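Local coordinates for dTDP-glucose 4,6-dehydratase (PDB 5U4Q), which probably catalyses the NAD-dependent dehydration of dTDP-glucose to its 4-keto-6-deoxy derivative, at residues F74-L85 and C116-A127. Sequence-based numbering, arbitrary orientation.
With NAD (nicotinamide-adenine-dinucleotide), chain C.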
ATOM      1  N   PHE A  74       3.298  23.279  -0.739  1.00 15.57           N
ATOM      2  CA  PHE A  74       3.266  23.226   0.693  1.00 15.78           C
ATOM      3  C   PHE A  74       4.140  24.334   1.305  1.00 15.37           C
ATOM      4  O   PHE A  74       3.738  24.982   2.252  1.00 16.59           O
ATOM      5  CB  PHE A  74       3.674  21.859   1.206  1.00 15.16           C
ATOM      6  CG  PHE A  74       2.557  20.821   1.167  1.00 15.58           C
ATOM      7  CD1 PHE A  74       1.769  20.614   2.276  1.00 16.43           C
ATOM      8  CD2 PHE A  74       2.369  20.012   0.062  1.00 17.10           C
ATOM      9  CE1 PHE A  74       0.766  19.638   2.247  1.00 15.94           C
ATOM     10  CE2 PHE A  74       1.357  19.056   0.034  1.00 15.60           C
ATOM     11  CZ  PHE A  74       0.581  18.872   1.131  1.00 15.73           C
ATOM     12  N   ALA A  75       5.300  24.530   0.718  1.00 18.59           N
ATOM     13  CA  ALA A  75       6.240  25.521   1.268  1.00 18.93           C
ATOM     14  C   ALA A  75       5.712  26.943   1.190  1.00 19.77           C
ATOM     15  O   ALA A  75       5.839  27.703   2.146  1.00 21.17           O
ATOM     16  CB  ALA A  75       7.545  25.439   0.548  1.00 19.08           C
ATOM     17  N   THR A  76       5.147  27.303   0.049  1.00 18.51           N
ATOM     18  CA  THR A  76       4.645  28.674  -0.138  1.00 19.90           C
ATOM     19  C   THR A  76       3.333  28.949   0.613  1.00 21.08           C
ATOM     20  O   THR A  76       3.084  30.058   1.081  1.00 23.71           O
ATOM     21  CB  THR A  76       4.445  29.007  -1.631  1.00 21.43           C
ATOM     22  OG1 THR A  76       3.520  28.088  -2.240  1.00 23.95           O
ATOM     23  CG2 THR A  76       5.744  28.912  -2.375  1.00 23.45           C
ATOM     24  N   GLU A  77       2.490  27.932   0.735  1.00 18.90           N
ATOM     25  CA  GLU A  77       1.173  28.159   1.305  1.00 19.67           C
ATOM     26  C   GLU A  77       1.029  27.984   2.810  1.00 18.68           C
ATOM     27  O   GLU A  77       0.151  28.624   3.404  1.00 19.35           O
ATOM     28  CB  GLU A  77       0.134  27.315   0.555  1.00 18.64           C
ATOM     29  CG  GLU A  77       0.023  27.658  -0.925  1.00 19.28           C
ATOM     30  CD  GLU A  77      -0.558  29.034  -1.240  1.00 21.85           C
ATOM     31  OE1 GLU A  77      -1.205  29.643  -0.382  1.00 23.68           O
ATOM     32  OE2 GLU A  77      -0.381  29.490  -2.394  1.00 27.43           O
ATOM     33  N   GLN A  78       1.852  27.118   3.410  0.50 17.90           N
ATOM     34  CA  GLN A  78       1.817  26.871   4.851  0.50 19.28           C
ATOM     35  C   GLN A  78       0.375  26.593   5.350  0.50 19.06           C
ATOM     36  O   GLN A  78      -0.201  27.343   6.134  0.50 20.49           O
ATOM     37  CB  GLN A  78       2.489  28.041   5.601  0.50 21.67           C
ATOM     38  CG  GLN A  78       3.945  28.277   5.179  0.50 23.39           C
ATOM     39  CD  GLN A  78       4.899  27.163   5.605  0.50 25.72           C
ATOM     40  OE1 GLN A  78       4.946  26.779   6.774  0.50 27.76           O
ATOM     41  NE2 GLN A  78       5.687  26.665   4.661  0.50 28.56           N
ATOM     42  N   PHE A  79      -0.192  25.493   4.853  1.00 17.96           N
ATOM     43  CA  PHE A  79      -1.519  25.067   5.203  1.00 16.55           C
ATOM     44  C   PHE A  79      -1.726  24.728   6.671  1.00 16.25           C
ATOM     45  O   PHE A  79      -0.840  24.158   7.327  1.00 17.65           O
ATOM     46  CB  PHE A  79      -1.887  23.824   4.359  1.00 16.19           C
ATOM     47  CG  PHE A  79      -1.919  24.099   2.887  1.00 14.57           C
ATOM     48  CD1 PHE A  79      -2.884  24.962   2.361  1.00 15.24           C
ATOM     49  CD2 PHE A  79      -1.012  23.510   2.027  1.00 15.39           C
ATOM     50  CE1 PHE A  79      -2.912  25.243   1.025  1.00 15.10           C
ATOM     51  CE2 PHE A  79      -1.026  23.801   0.675  1.00 13.79           C
ATOM     52  CZ  PHE A  79      -2.006  24.647   0.169  1.00 15.54           C
ATOM     53  N   ASP A  80      -2.907  25.047   7.178  1.00 16.96           N
ATOM     54  CA  ASP A  80      -3.316  24.652   8.499  1.00 18.46           C
ATOM     55  C   ASP A  80      -3.847  23.223   8.465  1.00 19.86           C
ATOM     56  O   ASP A  80      -3.537  22.431   9.335  1.00 20.76           O
ATOM     57  CB  ASP A  80      -4.367  25.620   9.033  1.00 20.04           C
ATOM     58  CG  ASP A  80      -3.815  27.022   9.159  1.00 20.86           C
ATOM     59  OD1 ASP A  80      -2.854  27.200   9.952  1.00 22.76           O
ATOM     60  OD2 ASP A  80      -4.295  27.922   8.456  1.00 21.94           O
ATOM     61  N   ARG A  81      -4.647  22.887   7.452  1.00 16.86           N
ATOM     62  CA  ARG A  81      -5.191  21.553   7.322  1.00 17.41           C
ATOM     63  C   ARG A  81      -5.214  21.132   5.863  1.00 14.99           C
ATOM     64  O   ARG A  81      -5.191  21.962   4.961  1.00 14.10           O
ATOM     65  CB  ARG A  81      -6.589  21.510   7.907  1.00 21.03           C
ATOM     66  CG  ARG A  81      -6.548  21.830   9.410  1.00 23.16           C
ATOM     67  CD  ARG A  81      -7.830  21.614  10.140  1.00 25.09           C
ATOM     68  NE  ARG A  81      -7.701  22.233  11.449  1.00 27.50           N
ATOM     69  CZ  ARG A  81      -8.720  22.589  12.225  1.00 34.83           C
ATOM     70  NH1 ARG A  81      -9.994  22.429  11.822  1.00 35.58           N
ATOM     71  NH2 ARG A  81      -8.462  23.152  13.394  1.00 35.20           N
ATOM     72  N   VAL A  82      -5.285  19.822   5.631  1.00 13.82           N
ATOM     73  CA  VAL A  82      -5.323  19.287   4.287  1.00 13.54           C
ATOM     74  C   VAL A  82      -6.426  18.261   4.210  1.00 13.51           C
ATOM     75  O   VAL A  82      -6.554  17.438   5.106  1.00 12.73           O
ATOM     76  CB  VAL A  82      -3.989  18.603   3.932  1.00 13.54           C
ATOM     77  CG1 VAL A  82      -4.059  17.884   2.592  1.00 13.68           C
ATOM     78  CG2 VAL A  82      -2.841  19.611   3.954  1.00 14.99           C
ATOM     79  N   ILE A  83      -7.240  18.352   3.149  1.00 13.50           N
ATOM     80  CA  ILE A  83      -8.253  17.329   2.817  1.00 14.36           C
ATOM     81  C   ILE A  83      -7.825  16.763   1.471  1.00 13.28           C
ATOM     82  O   ILE A  83      -7.862  17.445   0.428  1.00 13.63           O
ATOM     83  CB  ILE A  83      -9.715  17.834   2.859  1.00 16.97           C
ATOM     84  CG1 ILE A  83     -10.687  16.743   2.398  1.00 18.53           C
ATOM     85  CG2 ILE A  83      -9.924  19.064   2.022  1.00 20.36           C
ATOM     86  CD1 ILE A  83     -10.728  15.488   3.234  1.00 23.01           C
ATOM     87  N   HIS A  84      -7.322  15.528   1.493  1.00 12.63           N
ATOM     88  CA  HIS A  84      -6.776  14.894   0.314  1.00 13.43           C
ATOM     89  C   HIS A  84      -7.785  13.949  -0.302  1.00 14.61           C
ATOM     90  O   HIS A  84      -8.112  12.896   0.264  1.00 14.75           O
ATOM     91  CB  HIS A  84      -5.469  14.178   0.679  1.00 13.64           C
ATOM     92  CG  HIS A  84      -4.884  13.406  -0.446  1.00 13.13           C
ATOM     93  ND1 HIS A  84      -4.619  13.971  -1.674  1.00 14.91           N
ATOM     94  CD2 HIS A  84      -4.519  12.107  -0.539  1.00 14.49           C
ATOM     95  CE1 HIS A  84      -4.129  13.051  -2.477  1.00 16.08           C
ATOM     96  NE2 HIS A  84      -4.062  11.910  -1.815  1.00 15.15           N
ATOM     97  N   LEU A  85      -8.234  14.332  -1.490  1.00 14.54           N
ATOM     98  CA  LEU A  85      -9.246  13.578  -2.240  1.00 16.00           C
ATOM     99  C   LEU A  85      -8.761  13.136  -3.622  1.00 16.04           C
ATOM    100  O   LEU A  85      -9.305  12.205  -4.202  1.00 18.38           O
ATOM    101  CB  LEU A  85     -10.522  14.401  -2.354  1.00 16.42           C
ATOM    102  CG  LEU A  85     -11.159  14.773  -1.016  1.00 17.42           C
ATOM    103  CD1 LEU A  85     -12.160  15.914  -1.166  1.00 19.44           C
ATOM    104  CD2 LEU A  85     -11.793  13.577  -0.326  1.00 19.13           C
ATOM    105  N   CYS A 116       2.989  17.601   4.576  1.00 14.67           N
ATOM    106  CA  CYS A 116       2.416  17.753   5.915  1.00 15.51           C
ATOM    107  C   CYS A 116       3.485  17.689   7.005  1.00 16.26           C
ATOM    108  O   CYS A 116       3.412  18.433   7.982  1.00 16.62           O
ATOM    109  CB  CYS A 116       1.355  16.688   6.186  1.00 15.85           C
ATOM    110  SG  CYS A 116      -0.159  16.877   5.212  1.00 17.00           S
ATOM    111  N   ARG A 117       4.448  16.800   6.824  1.00 15.95           N
ATOM    112  CA  ARG A 117       5.539  16.630   7.763  1.00 16.80           C
ATOM    113  C   ARG A 117       6.397  17.889   7.853  1.00 16.79           C
ATOM    114  O   ARG A 117       6.609  18.443   8.946  1.00 18.40           O
ATOM    115  CB  ARG A 117       6.403  15.458   7.315  1.00 17.16           C
ATOM    116  CG  ARG A 117       7.683  15.258   8.111  1.00 18.10           C
ATOM    117  CD  ARG A 117       8.526  14.241   7.406  1.00 18.20           C
ATOM    118  NE  ARG A 117       9.823  14.099   8.049  1.00 20.02           N
ATOM    119  CZ  ARG A 117      10.835  13.390   7.556  1.00 21.78           C
ATOM    120  NH1 ARG A 117      10.729  12.748   6.401  1.00 21.33           N
ATOM    121  NH2 ARG A 117      11.972  13.301   8.249  1.00 22.67           N
ATOM    122  N   HIS A 118       6.915  18.322   6.723  1.00 16.81           N
ATOM    123  CA  HIS A 118       7.867  19.449   6.732  1.00 17.11           C
ATOM    124  C   HIS A 118       7.278  20.807   7.047  1.00 19.95           C
ATOM    125  O   HIS A 118       8.012  21.703   7.498  1.00 22.62           O
ATOM    126  CB  HIS A 118       8.694  19.439   5.460  1.00 17.87           C
ATOM    127  CG  HIS A 118       9.513  18.196   5.317  1.00 19.31           C
ATOM    128  ND1 HIS A 118      10.574  17.911   6.154  1.00 22.55           N
ATOM    129  CD2 HIS A 118       9.395  17.134   4.485  1.00 21.68           C
ATOM    130  CE1 HIS A 118      11.082  16.734   5.830  1.00 22.74           C
ATOM    131  NE2 HIS A 118      10.400  16.249   4.812  1.00 22.43           N
ATOM    132  N   THR A 119       5.973  20.973   6.833  1.00 17.23           N
ATOM    133  CA  THR A 119       5.318  22.252   7.149  1.00 18.05           C
ATOM    134  C   THR A 119       4.398  22.157   8.373  1.00 18.05           C
ATOM    135  O   THR A 119       3.652  23.089   8.663  1.00 18.15           O
ATOM    136  CB  THR A 119       4.568  22.850   5.940  1.00 17.95           C
ATOM    137  OG1 THR A 119       3.437  22.028   5.615  1.00 17.71           O
ATOM    138  CG2 THR A 119       5.473  22.989   4.726  1.00 17.62           C
ATOM    139  N   LYS A 120       4.442  21.033   9.081  1.00 17.55           N
ATOM    140  CA  LYS A 120       3.686  20.858  10.312  1.00 19.69           C
ATOM    141  C   LYS A 120       2.200  21.147  10.199  1.00 17.12           C
ATOM    142  O   LYS A 120       1.602  21.879  10.985  1.00 18.40           O
ATOM    143  CB  LYS A 120       4.330  21.647  11.458  1.00 22.38           C
ATOM    144  CG  LYS A 120       5.735  21.132  11.767  1.00 27.76           C
ATOM    145  CD  LYS A 120       6.239  21.609  13.118  1.00 36.06           C
ATOM    146  CE  LYS A 120       7.572  20.951  13.461  1.00 40.41           C
ATOM    147  NZ  LYS A 120       8.011  21.253  14.852  1.00 45.01           N
ATOM    148  N   VAL A 121       1.618  20.544   9.172  1.00 16.82           N
ATOM    149  CA  VAL A 121       0.157  20.587   8.981  1.00 15.91           C
ATOM    150  C   VAL A 121      -0.538  19.999  10.213  1.00 16.07           C
ATOM    151  O   VAL A 121      -0.150  18.926  10.719  1.00 16.80           O
ATOM    152  CB  VAL A 121      -0.227  19.851   7.694  1.00 15.85           C
ATOM    153  CG1 VAL A 121      -1.727  19.533   7.649  1.00 16.80           C
ATOM    154  CG2 VAL A 121       0.201  20.680   6.503  1.00 16.16           C
ATOM    155  N   LYS A 122      -1.553  20.705  10.718  1.00 16.10           N
ATOM    156  CA  LYS A 122      -2.186  20.295  11.976  1.00 14.97           C
ATOM    157  C   LYS A 122      -3.176  19.142  11.879  1.00 15.05           C
ATOM    158  O   LYS A 122      -3.472  18.511  12.894  1.00 14.90           O
ATOM    159  CB  LYS A 122      -2.807  21.498  12.677  1.00 17.72           C
ATOM    160  CG  LYS A 122      -1.743  22.492  13.116  1.00 21.60           C
ATOM    161  CD  LYS A 122      -2.264  23.541  14.078  1.00 29.71           C
ATOM    162  CE  LYS A 122      -1.116  24.350  14.684  1.00 33.56           C
ATOM    163  NZ  LYS A 122      -0.435  25.210  13.681  1.00 37.13           N
ATOM    164  N   HIS A 123      -3.706  18.887  10.677  1.00 14.22           N
ATOM    165  CA  HIS A 123      -4.612  17.753  10.489  1.00 13.68           C
ATOM    166  C   HIS A 123      -4.681  17.409   9.009  1.00 13.25           C
ATOM    167  O   HIS A 123      -4.911  18.303   8.172  1.00 13.31           O
ATOM    168  CB  HIS A 123      -6.020  18.048  11.003  1.00 13.23           C
ATOM    169  CG  HIS A 123      -6.913  16.848  11.095  1.00 12.70           C
ATOM    170  ND1 HIS A 123      -8.276  16.952  11.250  1.00 13.94           N
ATOM    171  CD2 HIS A 123      -6.635  15.520  11.098  1.00 13.74           C
ATOM    172  CE1 HIS A 123      -8.794  15.738  11.352  1.00 13.97           C
ATOM    173  NE2 HIS A 123      -7.825  14.853  11.231  1.00 14.15           N
ATOM    174  N   LEU A 124      -4.458  16.133   8.702  1.00 13.38           N
ATOM    175  CA  LEU A 124      -4.609  15.597   7.347  1.00 13.63           C
ATOM    176  C   LEU A 124      -5.765  14.626   7.363  1.00 12.35           C
ATOM    177  O   LEU A 124      -5.735  13.618   8.071  1.00 13.20           O
ATOM    178  CB  LEU A 124      -3.386  14.809   6.918  1.00 13.22           C
ATOM    179  CG  LEU A 124      -3.521  13.998   5.615  1.00 12.50           C
ATOM    180  CD1 LEU A 124      -3.768  14.891   4.410  1.00 13.55           C
ATOM    181  CD2 LEU A 124      -2.284  13.138   5.445  1.00 14.02           C
ATOM    182  N   VAL A 125      -6.788  14.945   6.568  1.00 11.46           N
ATOM    183  CA  VAL A 125      -7.927  14.076   6.346  1.00 12.12           C
ATOM    184  C   VAL A 125      -7.767  13.558   4.932  1.00 12.17           C
ATOM    185  O   VAL A 125      -7.442  14.327   4.034  1.00 13.10           O
ATOM    186  CB  VAL A 125      -9.266  14.805   6.519  1.00 12.50           C
ATOM    187  CG1 VAL A 125     -10.449  13.876   6.224  1.00 13.64           C
ATOM    188  CG2 VAL A 125      -9.394  15.344   7.930  1.00 13.21           C
ATOM    189  N   TYR A 126      -7.991  12.250   4.720  1.00 10.86           N
ATOM    190  CA  TYR A 126      -7.719  11.694   3.390  1.00 11.40           C
ATOM    191  C   TYR A 126      -8.724  10.625   3.061  1.00 12.07           C
ATOM    192  O   TYR A 126      -9.277   9.979   3.951  1.00 12.91           O
ATOM    193  CB  TYR A 126      -6.256  11.166   3.273  1.00 11.86           C
ATOM    194  CG  TYR A 126      -5.970  10.026   4.213  1.00 11.34           C
ATOM    195  CD1 TYR A 126      -5.655  10.271   5.545  1.00 12.95           C
ATOM    196  CD2 TYR A 126      -6.073   8.689   3.800  1.00 11.86           C
ATOM    197  CE1 TYR A 126      -5.448   9.232   6.444  1.00 12.02           C
ATOM    198  CE2 TYR A 126      -5.843   7.645   4.688  1.00 12.37           C
ATOM    199  CZ  TYR A 126      -5.564   7.914   6.014  1.00 12.85           C
ATOM    200  OH  TYR A 126      -5.389   6.880   6.905  1.00 12.33           O
ATOM    201  N   ALA A 127      -8.948  10.463   1.761  1.00 12.30           N
ATOM    202  CA  ALA A 127      -9.905   9.483   1.273  1.00 12.84           C
ATOM    203  C   ALA A 127      -9.307   8.084   1.217  1.00 14.39           C
ATOM    204  O   ALA A 127      -8.291   7.848   0.564  1.00 14.81           O
ATOM    205  CB  ALA A 127     -10.377   9.883  -0.119  1.00 14.46           C
TER
HETATM  206  PA  NAD C 401     -13.260  12.455  -9.062  1.00 17.91           P
HETATM  207  O1A NAD C 401     -14.462  13.221  -9.462  1.00 16.08           O
HETATM  208  O2A NAD C 401     -12.506  11.614 -10.072  1.00 17.99           O
HETATM  209  O5B NAD C 401     -12.246  13.492  -8.348  1.00 17.16           O
HETATM  210  C5B NAD C 401     -10.864  13.245  -8.125  1.00 16.57           C
HETATM  211  C4B NAD C 401     -10.078  14.389  -8.744  1.00 16.61           C
HETATM  212  O4B NAD C 401      -8.697  14.040  -8.534  1.00 16.29           O
HETATM  213  C3B NAD C 401     -10.302  14.547 -10.242  1.00 16.36           C
HETATM  214  O3B NAD C 401     -10.851  15.816 -10.630  1.00 17.59           O
HETATM  215  C2B NAD C 401      -8.913  14.281 -10.822  1.00 16.36           C
HETATM  216  O2B NAD C 401      -8.602  15.112 -11.957  1.00 17.62           O
HETATM  217  C1B NAD C 401      -7.960  14.483  -9.645  1.00 16.37           C
HETATM  218  N9A NAD C 401      -6.708  13.717  -9.765  1.00 16.30           N
HETATM  219  C8A NAD C 401      -6.581  12.397 -10.032  1.00 16.67           C
HETATM  220  N7A NAD C 401      -5.292  12.057 -10.091  1.00 18.80           N
HETATM  221  C5A NAD C 401      -4.575  13.164  -9.838  1.00 15.92           C
HETATM  222  C6A NAD C 401      -3.135  13.492  -9.793  1.00 16.15           C
HETATM  223  N6A NAD C 401      -2.198  12.574  -9.989  1.00 19.08           N
HETATM  224  N1A NAD C 401      -2.826  14.761  -9.524  1.00 16.71           N
HETATM  225  C2A NAD C 401      -3.738  15.724  -9.328  1.00 16.58           C
HETATM  226  N3A NAD C 401      -5.068  15.504  -9.384  1.00 16.60           N
HETATM  227  C4A NAD C 401      -5.510  14.243  -9.637  1.00 16.64           C
HETATM  228  O3  NAD C 401     -13.589  11.415  -7.874  1.00 17.61           O
HETATM  229  PN  NAD C 401     -14.333  11.672  -6.470  1.00 17.13           P
HETATM  230  O1N NAD C 401     -14.549  13.101  -6.186  1.00 16.23           O
HETATM  231  O2N NAD C 401     -15.470  10.651  -6.467  1.00 20.10           O
HETATM  232  O5D NAD C 401     -13.209  11.086  -5.503  1.00 21.16           O
HETATM  233  C5D NAD C 401     -12.592  11.794  -4.431  1.00 18.28           C
HETATM  234  C4D NAD C 401     -11.894  10.751  -3.574  1.00 17.32           C
HETATM  235  O4D NAD C 401     -12.881   9.951  -2.882  1.00 18.57           O
HETATM  236  C3D NAD C 401     -10.977   9.753  -4.270  1.00 17.87           C
HETATM  237  O3D NAD C 401      -9.831   9.558  -3.437  1.00 18.04           O
HETATM  238  C2D NAD C 401     -11.761   8.463  -4.304  1.00 18.27           C
HETATM  239  O2D NAD C 401     -10.929   7.284  -4.273  1.00 22.06           O
HETATM  240  C1D NAD C 401     -12.614   8.565  -3.055  1.00 18.44           C
HETATM  241  N1N NAD C 401     -13.890   7.833  -3.178  1.00 19.57           N
HETATM  242  C2N NAD C 401     -14.966   8.334  -3.827  1.00 19.57           C
HETATM  243  C3N NAD C 401     -16.167   7.610  -3.922  1.00 20.79           C
HETATM  244  C7N NAD C 401     -17.427   8.108  -4.642  1.00 23.23           C
HETATM  245  O7N NAD C 401     -18.486   7.471  -4.527  1.00 24.20           O
HETATM  246  N7N NAD C 401     -17.442   9.190  -5.437  1.00 22.97           N
HETATM  247  C4N NAD C 401     -16.227   6.350  -3.369  1.00 19.67           C
HETATM  248  C5N NAD C 401     -15.111   5.843  -2.717  1.00 20.64           C
HETATM  249  C6N NAD C 401     -13.938   6.586  -2.648  1.00 19.86           C
HETATM  250  O   HOH W   1       1.822  23.645   3.915  1.00 17.22           O
HETATM  251  O   HOH W   2       1.859  24.737   7.391  1.00 22.61           O
HETATM  252  O   HOH W   3      -0.220  23.940  10.250  1.00 31.36           O
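Val82 meets Leu124 on one face of a parallel strand pair, and Ile83 meets Val125 on the other. Strands 81-84 and 123-127 run 6° from parallel, and their backbone bonds alternate from Val82 N to His123 O (3.0 Å) through to Ala127 N on His84 O; Val125 N bonds to Val82 O (2.9 Å). The valine splits its branches: CG1, anti to its own N (chi1 173°), lies against Leu124 CD1 at 3.5 Å, while CG2 reaches Val121 CG1 at 3.9 Å and Cys116 SG. On the reverse face Ile83 sends CD1 obliquely over Val125, and the 3.4 Å from Ile83 CD1 to Val125 CG1 is tighter than usual carbon packing. Where the helices end, the Phe74 ring presents its rim to Thr119 OG1 and Val121 CG2; Cys116 SG lies obliquely to it, 5.3 Å from the centroid. Thr119 CG2 lies against Phe74 O, and its chi1 of 68° sets OG1 between N and C, where it is hydrogen-bonded to Gly115 O and also takes a hydrogen from a water that joins Phe74 O and Phe79 N. Two more waters tie Phe79 O to the carbonyls of Thr119 and Lys120, the latter the positive-phi residue of a Schellman motif closing helix 98-118. At the other end Leu85 CD2 touches Ala127 CB at 4.0 Å, and Leu85 O accepts a bond from the NAD ribose O3D (2.8 Å), so the carboxy-terminal end of the strand pair borders the cofactor, as expected of a Rossmann fold. Helix 98-118 links the strands in a beta-alpha-beta crossover, covering Leu124 and His84 with Ile112; strand 5-9 flanks 81-84, and strand 176-185 flanks 123-129.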